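Local coordinates for methylenetetrahydrofolate--tRNA-(uracil-5-)-methyltransferase TrmFO (Thermus thermophilus, PDB 3G5R), which probably catalyses the folate-dependent formation of 5-methyluridine at position 54 of tRNAs, using FAD as cofactor and NADH or NADPH as reductant, at residues F153-D158 and N310-A315; A177-Q182 and F257-L262; A268-S273 and L399-E404; M79-L84 and E98-Y103. One frame throughout, in Å; residues are numbered along the deposited sequence.

Contact 1: F153-D158 and N310-A315. With THG ((6S)-5,6,7,8-tetrahydrofolate), chain C; EDO (1,2-ethanediol), chain E.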
loop_
_atom_site.group_PDB
_atom_site.type_symbol
_atom_site.label_atom_id
_atom_site.label_comp_id
_atom_site.label_asym_id
_atom_site.label_seq_id
_atom_site.Cartn_x
_atom_site.Cartn_y
_atom_site.Cartn_z
ATOM N N PHE A 153 4.542 16.781 -1.066
ATOM C CA PHE A 153 5.016 15.411 -0.859
ATOM C C PHE A 153 4.296 14.695 0.282
ATOM O O PHE A 153 4.649 13.570 0.638
ATOM C CB PHE A 153 6.529 15.402 -0.636
ATOM C CG PHE A 153 7.314 15.895 -1.816
ATOM C CD1 PHE A 153 7.757 15.013 -2.788
ATOM C CD2 PHE A 153 7.599 17.243 -1.961
ATOM C CE1 PHE A 153 8.477 15.465 -3.879
ATOM C CE2 PHE A 153 8.316 17.701 -3.051
ATOM C CZ PHE A 153 8.754 16.810 -4.011
ATOM N N LEU A 154 3.296 15.352 0.857
ATOM C CA LEU A 154 2.423 14.717 1.837
ATOM C C LEU A 154 0.978 14.989 1.451
ATOM O O LEU A 154 0.618 16.120 1.137
ATOM C CB LEU A 154 2.711 15.225 3.256
ATOM C CG LEU A 154 1.796 14.724 4.380
ATOM C CD1 LEU A 154 2.526 14.669 5.712
ATOM C CD2 LEU A 154 0.533 15.576 4.498
ATOM N N ALA A 155 0.156 13.946 1.456
ATOM C CA ALA A 155 -1.262 14.104 1.170
ATOM C C ALA A 155 -2.072 13.794 2.417
ATOM O O ALA A 155 -1.634 13.020 3.275
ATOM C CB ALA A 155 -1.682 13.184 0.029
ATOM N N TYR A 156 -3.253 14.397 2.507
ATOM C CA TYR A 156 -4.169 14.172 3.617
ATOM C C TYR A 156 -5.293 13.223 3.236
ATOM O O TYR A 156 -6.010 12.719 4.099
ATOM C CB TYR A 156 -4.778 15.495 4.085
ATOM C CG TYR A 156 -3.829 16.386 4.850
ATOM C CD1 TYR A 156 -3.445 16.075 6.149
ATOM C CD2 TYR A 156 -3.330 17.545 4.281
ATOM C CE1 TYR A 156 -2.586 16.895 6.859
ATOM C CE2 TYR A 156 -2.473 18.365 4.979
ATOM C CZ TYR A 156 -2.104 18.041 6.265
ATOM O OH TYR A 156 -1.244 18.872 6.953
ATOM N N TYR A 157 -5.455 13.002 1.936
ATOM C CA TYR A 157 -6.459 12.079 1.436
ATOM C C TYR A 157 -5.871 11.248 0.314
ATOM O O TYR A 157 -4.974 11.704 -0.398
ATOM C CB TYR A 157 -7.678 12.845 0.906
ATOM C CG TYR A 157 -8.412 13.639 1.965
ATOM C CD1 TYR A 157 -7.955 14.892 2.364
ATOM C CD2 TYR A 157 -9.559 13.139 2.563
ATOM C CE1 TYR A 157 -8.621 15.618 3.335
ATOM C CE2 TYR A 157 -10.234 13.862 3.531
ATOM C CZ TYR A 157 -9.759 15.098 3.915
ATOM O OH TYR A 157 -10.430 15.818 4.879
ATOM N N ASP A 158 -6.362 10.027 0.157
ATOM C CA ASP A 158 -6.075 9.306 -1.068
ATOM C C ASP A 158 -7.292 9.362 -1.984
ATOM O O ASP A 158 -8.419 9.585 -1.537
ATOM C CB ASP A 158 -5.544 7.878 -0.828
ATOM C CG ASP A 158 -6.454 7.028 0.038
ATOM O OD1 ASP A 158 -5.955 6.031 0.602
ATOM O OD2 ASP A 158 -7.659 7.320 0.144
ATOM N N ASN A 310 -6.659 10.000 4.757
ATOM C CA ASN A 310 -5.489 9.133 4.831
ATOM C C ASN A 310 -4.214 9.945 4.620
ATOM O O ASN A 310 -3.877 10.290 3.496
ATOM C CB ASN A 310 -5.603 8.065 3.738
ATOM C CG ASN A 310 -4.565 6.961 3.867
ATOM O OD1 ASN A 310 -4.740 6.018 4.636
ATOM N ND2 ASN A 310 -3.493 7.057 3.082
ATOM N N THR A 311 -3.519 10.270 5.705
ATOM C CA THR A 311 -2.259 10.995 5.607
ATOM C C THR A 311 -1.139 10.051 5.173
ATOM O O THR A 311 -0.920 9.019 5.801
ATOM C CB THR A 311 -1.901 11.651 6.950
ATOM O OG1 THR A 311 -2.868 12.671 7.247
ATOM C CG2 THR A 311 -0.516 12.276 6.901
ATOM N N TYR A 312 -0.448 10.396 4.088
ATOM C CA TYR A 312 0.662 9.565 3.623
ATOM C C TYR A 312 1.683 10.358 2.819
ATOM O O TYR A 312 1.382 11.430 2.299
ATOM C CB TYR A 312 0.156 8.361 2.815
ATOM C CG TYR A 312 -0.395 8.697 1.443
ATOM C CD1 TYR A 312 -1.644 9.285 1.298
ATOM C CD2 TYR A 312 0.325 8.407 0.296
ATOM C CE1 TYR A 312 -2.156 9.584 0.046
ATOM C CE2 TYR A 312 -0.174 8.702 -0.961
ATOM C CZ TYR A 312 -1.417 9.293 -1.079
ATOM O OH TYR A 312 -1.915 9.590 -2.327
ATOM N N LEU A 313 2.890 9.813 2.727
ATOM C CA LEU A 313 3.988 10.455 2.022
ATOM C C LEU A 313 4.107 9.975 0.584
ATOM O O LEU A 313 3.669 8.875 0.244
ATOM C CB LEU A 313 5.304 10.152 2.739
ATOM C CG LEU A 313 5.425 10.683 4.163
ATOM C CD1 LEU A 313 6.648 10.073 4.840
ATOM C CD2 LEU A 313 5.510 12.203 4.148
ATOM N N ASN A 314 4.710 10.809 -0.261
ATOM C CA ASN A 314 5.051 10.385 -1.609
ATOM C C ASN A 314 6.287 9.501 -1.548
ATOM O O ASN A 314 7.417 9.985 -1.653
ATOM C CB ASN A 314 5.303 11.585 -2.523
ATOM C CG ASN A 314 5.329 11.198 -3.992
ATOM O OD1 ASN A 314 6.065 10.298 -4.398
ATOM N ND2 ASN A 314 4.518 11.872 -4.793
ATOM N N ALA A 315 6.067 8.205 -1.360
ATOM C CA ALA A 315 7.167 7.273 -1.166
ATOM C C ALA A 315 8.175 7.268 -2.317
ATOM O O ALA A 315 9.381 7.269 -2.075
ATOM C CB ALA A 315 6.638 5.859 -0.895
HETATM N N3 THG C . -7.811 3.500 5.103
HETATM C C2 THG C . -8.225 4.716 5.544
HETATM N N1 THG C . -9.542 4.910 5.918
HETATM C C8A THG C . -10.428 3.878 5.846
HETATM C C4A THG C . -10.004 2.606 5.388
HETATM C C4 THG C . -8.735 2.427 5.027
HETATM N N8 THG C . -11.859 4.075 6.248
HETATM C C7 THG C . -12.683 2.873 6.451
HETATM C C6 THG C . -12.328 1.793 5.423
HETATM N N5 THG C . -10.940 1.525 5.347
HETATM O O4 THG C . -8.302 1.178 4.571
HETATM N N2 THG C . -7.284 5.811 5.640
HETATM C C1 EDO E . 1.342 11.710 -2.591
HETATM O O1 EDO E . 0.778 11.693 -3.909
HETATM C C2 EDO E . 1.714 13.146 -2.223
HETATM O O2 EDO E . 2.721 13.618 -3.123
HETATM O O HOH W 1 -4.028 11.690 -2.925
#
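L154-A155 pair antiparallel with Y312-L313 before the chain turns a corner at Y156: A155 and Y312 form a hydrogen-bonded pair (A155 N to Y312 O 2.9 Å, Y312 N to A155 O 3.0 Å) and L154 faces L313 in a non-hydrogen-bonded one. N314 N to F153 O and N310 N to Y156 O, both 2.9 Å, extend the pairing at the two ends; in each the donor sits above the carbonyl plane. The side chains separate by face. On the face of L154 and L313, CD1 of L154 meets CD2 of L313 and also CG2 of T311, while CD2 of L154 lies over the centre of the Y156 ring; helix 139-149 packs on L154 and Y156. On the A155 side, CG of Y312 stands between its own backbone N and carbonyl carbon (chi1 72°), which brings CE1 of its ring to 3.6 Å from CB of A155. The strands are neighbours in a six-stranded antiparallel sheet, 301-313 being an outermost one, and N310 on it reaches the bound tetrahydrofolate: N310 OD1 accepts from its N2 at 2.7 Å. Beyond the strand N314 is an N-cap, its OD1 taking R317 N, while ND2 bonds P387 O and O2 of an ethanediol, probably from the crystallisation liquor. A water donates to both Y157 O (2.7 Å) and Y312 OH, which also bonds F390 O.

Contact 2: A177-Q182 and F257-L262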
loop_
_atom_site.group_PDB
_atom_site.type_symbol
_atom_site.label_atom_id
_atom_site.label_comp_id
_atom_site.label_asym_id
_atom_site.label_seq_id
_atom_site.Cartn_x
_atom_site.Cartn_y
_atom_site.Cartn_z
ATOM N N ALA A 177 -0.830 5.628 -27.168
ATOM C CA ALA A 177 -0.730 6.990 -27.680
ATOM C C ALA A 177 -0.962 8.000 -26.561
ATOM O O ALA A 177 -1.419 7.637 -25.479
ATOM C CB ALA A 177 -1.737 7.207 -28.807
ATOM N N GLY A 178 -0.645 9.264 -26.822
ATOM C CA GLY A 178 -0.903 10.324 -25.863
ATOM C C GLY A 178 -1.588 11.516 -26.507
ATOM O O GLY A 178 -1.416 11.762 -27.702
ATOM N N ARG A 179 -2.381 12.244 -25.722
ATOM C CA ARG A 179 -3.012 13.468 -26.204
ATOM C C ARG A 179 -1.972 14.575 -26.203
ATOM O O ARG A 179 -0.816 14.348 -25.839
ATOM C CB ARG A 179 -4.164 13.894 -25.294
ATOM C CG ARG A 179 -5.244 12.857 -25.062
ATOM C CD ARG A 179 -6.402 13.498 -24.311
ATOM N NE ARG A 179 -7.336 12.517 -23.780
ATOM C CZ ARG A 179 -7.430 12.189 -22.495
ATOM N NH1 ARG A 179 -8.318 11.281 -22.107
ATOM N NH2 ARG A 179 -6.644 12.773 -21.599
ATOM N N TYR A 180 -2.381 15.777 -26.594
ATOM C CA TYR A 180 -1.483 16.920 -26.523
ATOM C C TYR A 180 -1.083 17.171 -25.071
ATOM O O TYR A 180 -1.941 17.364 -24.208
ATOM C CB TYR A 180 -2.126 18.173 -27.122
ATOM C CG TYR A 180 -1.259 19.405 -26.978
ATOM C CD1 TYR A 180 -1.589 20.413 -26.081
ATOM C CD2 TYR A 180 -0.094 19.545 -27.721
ATOM C CE1 TYR A 180 -0.789 21.532 -25.938
ATOM C CE2 TYR A 180 0.710 20.662 -27.588
ATOM C CZ TYR A 180 0.358 21.652 -26.695
ATOM O OH TYR A 180 1.157 22.766 -26.559
ATOM N N GLY A 181 0.218 17.153 -24.803
ATOM C CA GLY A 181 0.722 17.406 -23.465
ATOM C C GLY A 181 0.935 16.139 -22.660
ATOM O O GLY A 181 1.371 16.190 -21.508
ATOM N N GLN A 182 0.629 14.997 -23.267
ATOM C CA GLN A 182 0.791 13.705 -22.609
ATOM C C GLN A 182 1.969 12.925 -23.167
ATOM O O GLN A 182 2.436 13.187 -24.275
ATOM C CB GLN A 182 -0.462 12.850 -22.805
ATOM C CG GLN A 182 -1.534 13.016 -21.753
ATOM C CD GLN A 182 -2.606 11.949 -21.870
ATOM O OE1 GLN A 182 -2.890 11.455 -22.967
ATOM N NE2 GLN A 182 -3.200 11.579 -20.740
ATOM N N PHE A 257 -15.018 8.040 -30.161
ATOM C CA PHE A 257 -16.011 8.860 -29.476
ATOM C C PHE A 257 -15.542 9.165 -28.057
ATOM O O PHE A 257 -15.719 10.276 -27.555
ATOM C CB PHE A 257 -17.386 8.187 -29.434
ATOM C CG PHE A 257 -18.409 9.000 -28.710
ATOM C CD1 PHE A 257 -19.087 10.024 -29.361
ATOM C CD2 PHE A 257 -18.661 8.786 -27.365
ATOM C CE1 PHE A 257 -20.010 10.803 -28.687
ATOM C CE2 PHE A 257 -19.589 9.561 -26.686
ATOM C CZ PHE A 257 -20.265 10.573 -27.349
ATOM N N ALA A 258 -14.941 8.167 -27.419
ATOM C CA ALA A 258 -14.446 8.308 -26.054
ATOM C C ALA A 258 -13.347 7.286 -25.811
ATOM O O ALA A 258 -13.220 6.320 -26.560
ATOM C CB ALA A 258 -15.577 8.090 -25.062
ATOM N N VAL A 259 -12.558 7.485 -24.761
ATOM C CA VAL A 259 -11.579 6.471 -24.377
ATOM C C VAL A 259 -11.550 6.286 -22.870
ATOM O O VAL A 259 -11.987 7.147 -22.117
ATOM C CB VAL A 259 -10.147 6.852 -24.824
ATOM C CG1 VAL A 259 -10.053 6.932 -26.348
ATOM C CG2 VAL A 259 -9.720 8.164 -24.185
ATOM N N VAL A 260 -11.046 5.143 -22.430
ATOM C CA VAL A 260 -10.549 5.037 -21.069
ATOM C C VAL A 260 -9.045 4.887 -21.215
ATOM O O VAL A 260 -8.572 4.041 -21.979
ATOM C CB VAL A 260 -11.119 3.829 -20.314
ATOM C CG1 VAL A 260 -10.432 3.687 -18.957
ATOM C CG2 VAL A 260 -12.630 3.973 -20.136
ATOM N N GLN A 261 -8.294 5.729 -20.521
ATOM C CA GLN A 261 -6.843 5.661 -20.595
ATOM C C GLN A 261 -6.296 4.890 -19.415
ATOM O O GLN A 261 -6.853 4.939 -18.322
ATOM C CB GLN A 261 -6.227 7.055 -20.605
ATOM C CG GLN A 261 -6.499 7.851 -21.858
ATOM C CD GLN A 261 -5.550 9.020 -21.980
ATOM O OE1 GLN A 261 -5.438 9.836 -21.065
ATOM N NE2 GLN A 261 -4.840 9.097 -23.100
ATOM N N LEU A 262 -5.207 4.170 -19.652
ATOM C CA LEU A 262 -4.492 3.500 -18.574
ATOM C C LEU A 262 -3.052 3.972 -18.538
ATOM O O LEU A 262 -2.447 4.230 -19.577
ATOM C CB LEU A 262 -4.538 1.980 -18.738
ATOM C CG LEU A 262 -5.900 1.361 -18.423
ATOM C CD1 LEU A 262 -6.694 1.184 -19.695
ATOM C CD2 LEU A 262 -5.719 0.029 -17.717
HETATM O O HOH W 2 -7.419 10.441 -19.303
#
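The amides of Q182 and Q261 approach from opposite directions and pair nearly coplanar, joining a type II beta turn, R179 to Q182, to strand 258-264 of the antiparallel sheet. Their planes lie only 18° apart, and two hydrogen bonds close a ring between them: Q182 NE2 to Q261 OE1 at 2.9 Å and Q261 NE2 to Q182 OE1 at 3.1 Å. The second reaches a lone pair of Q182 OE1 in the carbonyl plane; in the first the donor lies 16° off the carbonyl plane of Q261. Q182 OE1 also accepts from R179 N at 2.9 Å, so two N-H groups grip this oxygen and limit the amide's freedom to turn. Both glutamine chains are extended beyond CG, which carries the amides across the gap between turn and strand. Beside the pair, the R179 guanidinium presents one face to the Q261 amide, the two planes 33° apart, with Q261 CD 3.5 Å above it near the rim. The two are in face contact without a direct hydrogen bond; R179 NE instead bonds K243 O, and Q261 NE2 has a second acceptor in N188 OD1. A water joins the two groups, accepting from R179 NH1 at 3.1 Å and donating to Q261 OE1 at 2.7 Å.

Contact 3: A268-S273 and L399-E404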
loop_
_atom_site.group_PDB
_atom_site.type_symbol
_atom_site.label_atom_id
_atom_site.label_comp_id
_atom_site.label_asym_id
_atom_site.label_seq_id
_atom_site.Cartn_x
_atom_site.Cartn_y
_atom_site.Cartn_z
ATOM N N ALA A 268 8.116 -2.186 -13.461
ATOM C CA ALA A 268 8.084 -3.369 -14.319
ATOM C C ALA A 268 6.965 -3.360 -15.367
ATOM O O ALA A 268 6.988 -4.148 -16.313
ATOM C CB ALA A 268 8.001 -4.632 -13.470
ATOM N N GLY A 269 5.981 -2.483 -15.196
ATOM C CA GLY A 269 4.889 -2.397 -16.153
ATOM C C GLY A 269 3.820 -3.470 -16.018
ATOM O O GLY A 269 3.049 -3.705 -16.951
ATOM N N ARG A 270 3.749 -4.124 -14.861
ATOM C CA ARG A 270 2.716 -5.130 -14.643
ATOM C C ARG A 270 1.395 -4.525 -14.184
ATOM O O ARG A 270 0.360 -5.188 -14.227
ATOM C CB ARG A 270 3.167 -6.167 -13.617
ATOM C CG ARG A 270 4.306 -7.053 -14.092
ATOM C CD ARG A 270 4.668 -8.076 -13.029
ATOM N NE ARG A 270 5.326 -7.477 -11.870
ATOM C CZ ARG A 270 6.646 -7.391 -11.720
ATOM N NH1 ARG A 270 7.455 -7.848 -12.666
ATOM N NH2 ARG A 270 7.157 -6.841 -10.623
ATOM N N MET A 271 1.448 -3.272 -13.751
ATOM C CA MET A 271 0.348 -2.655 -13.021
ATOM C C MET A 271 -0.027 -1.322 -13.649
ATOM O O MET A 271 0.767 -0.381 -13.648
ATOM C CB MET A 271 0.743 -2.456 -11.553
ATOM C CG MET A 271 1.070 -3.749 -10.825
ATOM S SD MET A 271 1.822 -3.476 -9.203
ATOM C CE MET A 271 0.458 -2.731 -8.312
ATOM N N TRP A 272 -1.244 -1.256 -14.178
ATOM C CA TRP A 272 -1.729 -0.081 -14.895
ATOM C C TRP A 272 -3.038 0.411 -14.296
ATOM O O TRP A 272 -3.960 -0.374 -14.078
ATOM C CB TRP A 272 -1.937 -0.428 -16.367
ATOM C CG TRP A 272 -0.640 -0.617 -17.092
ATOM C CD1 TRP A 272 0.301 -1.580 -16.850
ATOM C CD2 TRP A 272 -0.131 0.185 -18.165
ATOM N NE1 TRP A 272 1.367 -1.425 -17.709
ATOM C CE2 TRP A 272 1.123 -0.351 -18.528
ATOM C CE3 TRP A 272 -0.614 1.301 -18.858
ATOM C CZ2 TRP A 272 1.899 0.191 -19.554
ATOM C CZ3 TRP A 272 0.159 1.839 -19.878
ATOM C CH2 TRP A 272 1.403 1.284 -20.213
ATOM N N SER A 273 -3.117 1.711 -14.035
ATOM C CA SER A 273 -4.311 2.286 -13.427
ATOM C C SER A 273 -5.193 2.936 -14.473
ATOM O O SER A 273 -4.718 3.343 -15.534
ATOM C CB SER A 273 -3.931 3.336 -12.380
ATOM O OG SER A 273 -3.329 4.467 -12.995
ATOM N N LEU A 399 2.765 -7.165 -7.704
ATOM C CA LEU A 399 3.989 -6.623 -7.119
ATOM C C LEU A 399 5.228 -7.485 -7.340
ATOM O O LEU A 399 6.354 -7.015 -7.157
ATOM C CB LEU A 399 3.803 -6.413 -5.616
ATOM C CG LEU A 399 2.726 -5.403 -5.222
ATOM C CD1 LEU A 399 2.530 -5.436 -3.715
ATOM C CD2 LEU A 399 3.119 -4.011 -5.677
ATOM N N VAL A 400 5.016 -8.739 -7.721
ATOM C CA VAL A 400 6.117 -9.683 -7.892
ATOM C C VAL A 400 6.200 -10.152 -9.344
ATOM O O VAL A 400 5.232 -10.037 -10.090
ATOM C CB VAL A 400 5.981 -10.899 -6.944
ATOM C CG1 VAL A 400 5.915 -10.434 -5.485
ATOM C CG2 VAL A 400 4.764 -11.745 -7.307
ATOM N N PRO A 401 7.368 -10.672 -9.750
ATOM C CA PRO A 401 7.538 -11.146 -11.126
ATOM C C PRO A 401 6.568 -12.271 -11.467
ATOM O O PRO A 401 6.112 -12.987 -10.581
ATOM C CB PRO A 401 8.979 -11.668 -11.135
ATOM C CG PRO A 401 9.663 -10.909 -10.059
ATOM C CD PRO A 401 8.626 -10.736 -8.987
ATOM N N PRO A 402 6.243 -12.428 -12.756
ATOM C CA PRO A 402 5.314 -13.492 -13.137
ATOM C C PRO A 402 5.993 -14.846 -13.036
ATOM O O PRO A 402 7.218 -14.916 -12.916
ATOM C CB PRO A 402 5.006 -13.177 -14.602
ATOM C CG PRO A 402 6.209 -12.447 -15.092
ATOM C CD PRO A 402 6.784 -11.702 -13.918
ATOM N N VAL A 403 5.198 -15.908 -13.057
ATOM C CA VAL A 403 5.734 -17.253 -13.177
ATOM C C VAL A 403 5.586 -17.691 -14.627
ATOM O O VAL A 403 4.475 -17.761 -15.156
ATOM C CB VAL A 403 5.003 -18.248 -12.258
ATOM C CG1 VAL A 403 5.205 -19.665 -12.754
ATOM C CG2 VAL A 403 5.498 -18.108 -10.829
ATOM N N GLU A 404 6.713 -17.959 -15.275
ATOM C CA GLU A 404 6.703 -18.366 -16.672
ATOM C C GLU A 404 6.296 -19.829 -16.814
ATOM O O GLU A 404 6.584 -20.655 -15.945
ATOM C CB GLU A 404 8.068 -18.112 -17.314
ATOM C CG GLU A 404 8.386 -16.635 -17.501
ATOM C CD GLU A 404 9.789 -16.399 -18.022
ATOM O OE1 GLU A 404 10.626 -17.321 -17.927
ATOM O OE2 GLU A 404 10.058 -15.285 -18.523
#
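The turn leading into strand 271-274 of the antiparallel sheet meets the loop between helices 374-384 and 409-430, with R270 reaching across. Its chain bends at chi3 (-71°), laying the guanidinium flat against the backbone of V400 and P401. V400 O sits over one face near the rim, 3.1 Å from R270 NE but at a poor angle for a bond, and P401 N lies above the centre. CB of A268 lies against the opposite face, near the rim, so that the group has neighbours on both faces, while NE gives its hydrogen bond to G398 O. This joins the sheet to the C-terminal helical part of the chain, where R419 of helix 409-430 binds the carbonyls of P401 and P402. Replacing R270 by a leucine would probably leave G398 O without this donor and uncover the V400-P401 peptide. Deeper in, M271 also bends at chi3, and its SD approaches CD2 of L399 at 3.8 Å with CE close by; Y381 of helix 374-384 touches both side chains.

Contact 4: M79-L84 and E98-Y103. With CA (calcium ion), chain D.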
loop_
_atom_site.group_PDB
_atom_site.type_symbol
_atom_site.label_atom_id
_atom_site.label_comp_id
_atom_site.label_asym_id
_atom_site.label_seq_id
_atom_site.Cartn_x
_atom_site.Cartn_y
_atom_site.Cartn_z
ATOM N N MET A 79 1.882 -11.031 14.058
ATOM C CA MET A 79 1.405 -12.365 13.678
ATOM C C MET A 79 1.242 -13.283 14.888
ATOM O O MET A 79 0.323 -14.095 14.930
ATOM C CB MET A 79 2.310 -13.015 12.631
ATOM C CG MET A 79 2.274 -12.341 11.270
ATOM S SD MET A 79 0.607 -12.193 10.591
ATOM C CE MET A 79 0.156 -13.923 10.427
ATOM N N GLU A 80 2.139 -13.156 15.860
ATOM C CA GLU A 80 2.031 -13.904 17.115
ATOM C C GLU A 80 0.721 -13.558 17.832
ATOM O O GLU A 80 -0.066 -14.445 18.213
ATOM C CB GLU A 80 3.242 -13.583 17.996
ATOM C CG GLU A 80 3.194 -14.166 19.400
ATOM C CD GLU A 80 4.470 -13.888 20.176
ATOM O OE1 GLU A 80 4.378 -13.573 21.380
ATOM O OE2 GLU A 80 5.562 -13.978 19.579
ATOM N N ALA A 81 0.486 -12.259 18.004
ATOM C CA ALA A 81 -0.736 -11.765 18.623
ATOM C C ALA A 81 -1.982 -12.200 17.848
ATOM O O ALA A 81 -3.004 -12.562 18.442
ATOM C CB ALA A 81 -0.686 -10.240 18.742
ATOM N N ALA A 82 -1.899 -12.165 16.522
ATOM C CA ALA A 82 -3.041 -12.551 15.695
ATOM C C ALA A 82 -3.374 -14.034 15.861
ATOM O O ALA A 82 -4.539 -14.395 16.034
ATOM C CB ALA A 82 -2.793 -12.212 14.230
ATOM N N ASP A 83 -2.355 -14.890 15.818
ATOM C CA ASP A 83 -2.591 -16.323 15.942
ATOM C C ASP A 83 -3.256 -16.632 17.280
ATOM O O ASP A 83 -4.154 -17.470 17.358
ATOM C CB ASP A 83 -1.282 -17.109 15.832
ATOM C CG ASP A 83 -0.838 -17.322 14.394
ATOM O OD1 ASP A 83 -1.685 -17.248 13.477
ATOM O OD2 ASP A 83 0.363 -17.590 14.190
ATOM N N LEU A 84 -2.801 -15.954 18.331
ATOM C CA LEU A 84 -3.323 -16.176 19.675
ATOM C C LEU A 84 -4.698 -15.556 19.885
ATOM O O LEU A 84 -5.385 -15.893 20.838
ATOM C CB LEU A 84 -2.351 -15.635 20.726
ATOM C CG LEU A 84 -0.984 -16.312 20.761
ATOM C CD1 LEU A 84 -0.044 -15.569 21.707
ATOM C CD2 LEU A 84 -1.110 -17.780 21.169
ATOM N N GLU A 98 -9.645 -6.837 20.934
ATOM C CA GLU A 98 -9.185 -6.462 22.264
ATOM C C GLU A 98 -8.073 -7.388 22.748
ATOM O O GLU A 98 -7.115 -6.946 23.384
ATOM C CB GLU A 98 -10.356 -6.452 23.257
ATOM C CG GLU A 98 -11.350 -5.315 23.032
ATOM C CD GLU A 98 -12.063 -5.400 21.686
ATOM O OE1 GLU A 98 -12.183 -4.350 21.013
ATOM O OE2 GLU A 98 -12.493 -6.512 21.297
ATOM N N GLU A 99 -8.196 -8.675 22.444
ATOM C CA GLU A 99 -7.157 -9.625 22.826
ATOM C C GLU A 99 -5.873 -9.358 22.035
ATOM O O GLU A 99 -4.765 -9.450 22.569
ATOM C CB GLU A 99 -7.632 -11.061 22.611
ATOM C CG GLU A 99 -6.607 -12.104 23.019
ATOM C CD GLU A 99 -6.263 -12.036 24.496
ATOM O OE1 GLU A 99 -7.150 -11.685 25.303
ATOM O OE2 GLU A 99 -5.103 -12.337 24.854
ATOM N N PHE A 100 -6.042 -9.020 20.760
ATOM C CA PHE A 100 -4.928 -8.723 19.865
ATOM C C PHE A 100 -4.119 -7.532 20.378
ATOM O O PHE A 100 -2.913 -7.633 20.601
ATOM C CB PHE A 100 -5.480 -8.453 18.458
ATOM C CG PHE A 100 -4.457 -7.960 17.465
ATOM C CD1 PHE A 100 -4.343 -6.606 17.187
ATOM C CD2 PHE A 100 -3.634 -8.851 16.789
ATOM C CE1 PHE A 100 -3.421 -6.144 16.257
ATOM C CE2 PHE A 100 -2.710 -8.398 15.859
ATOM C CZ PHE A 100 -2.605 -7.040 15.594
ATOM N N SER A 101 -4.789 -6.409 20.588
ATOM C CA SER A 101 -4.090 -5.203 21.023
ATOM C C SER A 101 -3.616 -5.319 22.471
ATOM O O SER A 101 -2.569 -4.784 22.831
ATOM C CB SER A 101 -4.983 -3.973 20.851
ATOM O OG SER A 101 -6.068 -4.018 21.764
ATOM N N GLY A 102 -4.378 -6.030 23.297
ATOM C CA GLY A 102 -4.002 -6.217 24.687
ATOM C C GLY A 102 -2.703 -6.995 24.822
ATOM O O GLY A 102 -1.836 -6.657 25.631
ATOM N N TYR A 103 -2.570 -8.045 24.019
ATOM C CA TYR A 103 -1.383 -8.884 24.033
ATOM C C TYR A 103 -0.158 -8.094 23.576
ATOM O O TYR A 103 0.894 -8.136 24.212
ATOM C CB TYR A 103 -1.599 -10.098 23.124
ATOM C CG TYR A 103 -0.462 -11.086 23.140
ATOM C CD1 TYR A 103 -0.417 -12.103 24.082
ATOM C CD2 TYR A 103 0.562 -11.014 22.207
ATOM C CE1 TYR A 103 0.621 -13.010 24.102
ATOM C CE2 TYR A 103 1.602 -11.920 22.219
ATOM C CZ TYR A 103 1.625 -12.916 23.173
ATOM O OH TYR A 103 2.652 -13.826 23.201
HETATM CA CA CA D . -7.098 -17.298 21.916
HETATM O O HOH W 3 -3.321 -12.197 21.189
HETATM O O HOH W 4 -8.869 -19.256 22.174
HETATM O O HOH W 5 -7.987 -17.802 19.454
HETATM O O HOH W 6 -7.970 -17.281 24.603
HETATM O O HOH W 7 -5.859 -15.601 23.869
#
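Helices 77-84 and 97-109, joined through a beta hairpin (86-87 and 92-95), pack here beside the predicted FAD-binding loop, the gap between them spanned by Y103. With CG anti to the backbone N (chi1 -176°), its OH reaches across and donates to the anti lone pair of E80 OE1 at 2.5 Å; OE1 lies in the ring plane at its edge, with the carboxylate plane turned 67° from the ring. The same oxygen forms a salt bridge with R107. CD1 of L84 rests over one face of the Y103 ring, 3.5 Å from CZ. The segments run roughly antiparallel, at 143° with axes 8.6 Å apart, and the small A81 and A82 are consistent with this approach: A81 CB touches CD2 of both Y103 and F100 at 3.8 Å. F100, near L11, points its ring edge at A82 N. A valine in place of Y103 would probably strip E80 of its hydroxyl donor and leave a gap beneath L84. L84 O binds a calcium ion at 2.5 Å, alongside four waters.

In the fold
Contacts 1, 2 and 3 all reach the same six-stranded antiparallel sheet, whereas contact 4 joins two helices elsewhere. Contacts 2 and 3 touch: their strands 258-264 and 271-274 are neighbours, with L262 CB 3.5 Å from S273 O. Strand 271-274 in turn adjoins 154-165 of contact 1, although the nearest atoms of contacts 1 and 3 are about 12 Å apart. The cofactor lies towards contacts 1 and 4, the side chains of N310 and F100 being about 6 and 8 Å from FAD, against about 14 Å for L399 of contact 3. Contact 2 lies away from the FAD site, its centre about 49 Å from that of contact 4 and about 27 Å from that of contact 1.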